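Local coordinates for protein endoglucanase (Fervidobacterium pennivorans DSM 9078, PDB 6KDD) that probably hydrolyses beta-glucosidic linkages in cellulose-type glucans as a family 5 glycoside hydrolase with a TIM-barrel fold, at residues A[210-213]-A[214-217]. Residues are numbered along the deposited sequence; the frame is centred on the assembly and turned at random.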
ATOM      1  N   PHE A 210       8.976 -13.322 -12.019  1.00 28.86           N
ATOM      2  CA  PHE A 210       7.715 -13.364 -12.745  1.00 28.19           C
ATOM      3  C   PHE A 210       6.981 -12.016 -12.651  1.00 26.95           C
ATOM      4  O   PHE A 210       6.636 -11.419 -13.673  1.00 27.95           O
ATOM      5  CB  PHE A 210       6.840 -14.495 -12.197  1.00 27.20           C
ATOM      6  CG  PHE A 210       5.418 -14.421 -12.699  1.00 29.20           C
ATOM      7  CD1 PHE A 210       5.133 -14.628 -14.045  1.00 25.00           C
ATOM      8  CD2 PHE A 210       4.381 -14.046 -11.854  1.00 24.15           C
ATOM      9  CE1 PHE A 210       3.837 -14.493 -14.524  1.00 26.90           C
ATOM     10  CE2 PHE A 210       3.084 -13.939 -12.338  1.00 26.15           C
ATOM     11  CZ  PHE A 210       2.809 -14.150 -13.675  1.00 24.60           C
ATOM     12  N   THR A 211       6.714 -11.527 -11.421  1.00 28.79           N
ATOM     13  CA  THR A 211       5.867 -10.339 -11.302  1.00 25.96           C
ATOM     14  C   THR A 211       6.557  -9.089 -11.840  1.00 27.12           C
ATOM     15  O   THR A 211       5.879  -8.146 -12.220  1.00 27.92           O
ATOM     16  CB  THR A 211       5.438 -10.061  -9.859  1.00 24.77           C
ATOM     17  OG1 THR A 211       6.641  -9.885  -9.116  1.00 22.66           O
ATOM     18  CG2 THR A 211       4.637 -11.207  -9.269  1.00 21.80           C
ATOM     19  N   HIS A 212       7.897  -9.087 -11.924  1.00 26.06           N
ATOM     20  CA  HIS A 212       8.549  -7.865 -12.374  1.00 26.72           C
ATOM     21  C   HIS A 212       9.359  -8.067 -13.653  1.00 31.87           C
ATOM     22  O   HIS A 212      10.276  -7.283 -13.915  1.00 32.70           O
ATOM     23  CB  HIS A 212       9.448  -7.326 -11.260  1.00 27.84           C
ATOM     24  CG  HIS A 212       8.668  -6.588 -10.227  1.00 29.30           C
ATOM     25  ND1 HIS A 212       8.587  -5.200 -10.201  1.00 33.96           N
ATOM     26  CD2 HIS A 212       7.913  -7.044  -9.203  1.00 27.06           C
ATOM     27  CE1 HIS A 212       7.826  -4.829  -9.184  1.00 32.25           C
ATOM     28  NE2 HIS A 212       7.406  -5.940  -8.561  1.00 34.16           N
ATOM     29  N   GLN A 213       9.055  -9.121 -14.412  1.00 32.75           N
ATOM     30  CA  GLN A 213       9.693  -9.335 -15.718  1.00 30.33           C
ATOM     31  C   GLN A 213       9.421  -8.139 -16.617  1.00 30.97           C
ATOM     32  O   GLN A 213       8.296  -7.634 -16.661  1.00 31.39           O
ATOM     33  CB  GLN A 213       9.169 -10.620 -16.368  1.00 29.29           C
ATOM     34  CG  GLN A 213       7.667 -10.566 -16.660  1.00 30.00           C
ATOM     35  CD  GLN A 213       7.206 -11.916 -17.151  1.00 33.19           C
ATOM     36  OE1 GLN A 213       7.349 -12.248 -18.327  1.00 34.15           O
ATOM     37  NE2 GLN A 213       6.699 -12.725 -16.238  1.00 31.04           N
ATOM     38  N   GLY A 214      10.469  -7.664 -17.308  1.00 32.33           N
ATOM     39  CA  GLY A 214      10.348  -6.512 -18.191  1.00 30.67           C
ATOM     40  C   GLY A 214      10.234  -5.163 -17.469  1.00 31.60           C
ATOM     41  O   GLY A 214      10.062  -4.136 -18.128  1.00 35.71           O
ATOM     42  N   ALA A 215      10.357  -5.114 -16.135  1.00 33.52           N
ATOM     43  CA  ALA A 215      10.113  -3.848 -15.436  1.00 34.52           C
ATOM     44  C   ALA A 215      11.340  -2.937 -15.538  1.00 36.16           C
ATOM     45  O   ALA A 215      12.398  -3.259 -15.007  1.00 40.02           O
ATOM     46  CB  ALA A 215       9.774  -4.117 -13.989  1.00 37.56           C
ATOM     47  N   GLU A 216      11.165  -1.767 -16.161  1.00 39.81           N
ATOM     48  CA  GLU A 216      12.274  -0.921 -16.590  1.00 46.99           C
ATOM     49  C   GLU A 216      12.968  -0.323 -15.366  1.00 50.08           C
ATOM     50  O   GLU A 216      14.181  -0.105 -15.368  1.00 49.94           O
ATOM     51  CB  GLU A 216      11.756   0.172 -17.529  1.00 46.87           C
ATOM     52  CG  GLU A 216      10.984  -0.366 -18.738  1.00 55.02           C
ATOM     53  CD  GLU A 216       9.534  -0.829 -18.550  1.00 61.23           C
ATOM     54  OE1 GLU A 216       8.801  -0.922 -19.559  1.00 60.89           O
ATOM     55  OE2 GLU A 216       9.130  -1.107 -17.406  1.00 51.71           O
ATOM     56  N   TRP A 217      12.169  -0.105 -14.313  1.00 45.18           N
ATOM     57  CA  TRP A 217      12.571   0.604 -13.108  1.00 43.51           C
ATOM     58  C   TRP A 217      13.384  -0.286 -12.164  1.00 40.05           C
ATOM     59  O   TRP A 217      13.765   0.168 -11.094  1.00 41.88           O
ATOM     60  CB  TRP A 217      11.321   1.200 -12.422  1.00 40.99           C
ATOM     61  CG  TRP A 217      10.303   0.203 -11.944  1.00 35.52           C
ATOM     62  CD1 TRP A 217      10.196  -0.298 -10.679  1.00 37.71           C
ATOM     63  CD2 TRP A 217       9.238  -0.411 -12.709  1.00 33.69           C
ATOM     64  NE1 TRP A 217       9.147  -1.181 -10.601  1.00 37.03           N
ATOM     65  CE2 TRP A 217       8.541  -1.267 -11.828  1.00 33.53           C
ATOM     66  CE3 TRP A 217       8.805  -0.337 -14.043  1.00 33.39           C
ATOM     67  CZ2 TRP A 217       7.445  -2.021 -12.241  1.00 27.45           C
ATOM     68  CZ3 TRP A 217       7.728  -1.093 -14.460  1.00 33.35           C
ATOM     69  CH2 TRP A 217       7.050  -1.923 -13.559  1.00 28.20           C
TER
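H212 and A215 close a type II beta turn, the backbone N of A215 donating to H212 O at 3.1 Å. The turn follows directly on the short helix 208-211 of the (beta/alpha)8 barrel and opens the loop that leads from there to helix 232-252. It illustrates how a tight turn can bring side chains from its two arms together. G214, third in the turn, has a positive phi (74°), and a CB at this position would lie only 2.7 Å from Q213 O. The methyl of A215 tucks back against the turn, its CB 3.2 Å from H212 O. That same CB sits at the edge of the imidazole, near its plane, and 3.4 Å above one face of the W217 indole, offset toward the rim. With CG anti to its carbonyl carbon (chi1 -80°), H212 has its ring brought up to W217; the two rings meet rim to rim, steeply inclined at 71°, the imidazole centroid 5.9 Å from that of the five-membered indole ring. F208 stacks on H212, and Y264 meets W217 edge to face. A Tris molecule, probably from the crystallisation liquor, lies beside H212 and accepts a hydrogen bond from W217 NE1, and may mark a pocket beside these rings. Replacing H212 by an alanine is likely to strip F208 of its stacking partner and leave a gap beside the rim of the W217 indole. Just past the helix, Q213 puts CG between its backbone N and carbonyl carbon and then runs extended, which brings NE2 to F210 O in the last helical turn at 2.9 Å, nearly straight, the donor in the carbonyl plane and on a lone pair, with F210 O lying almost exactly in the amide plane of Q213.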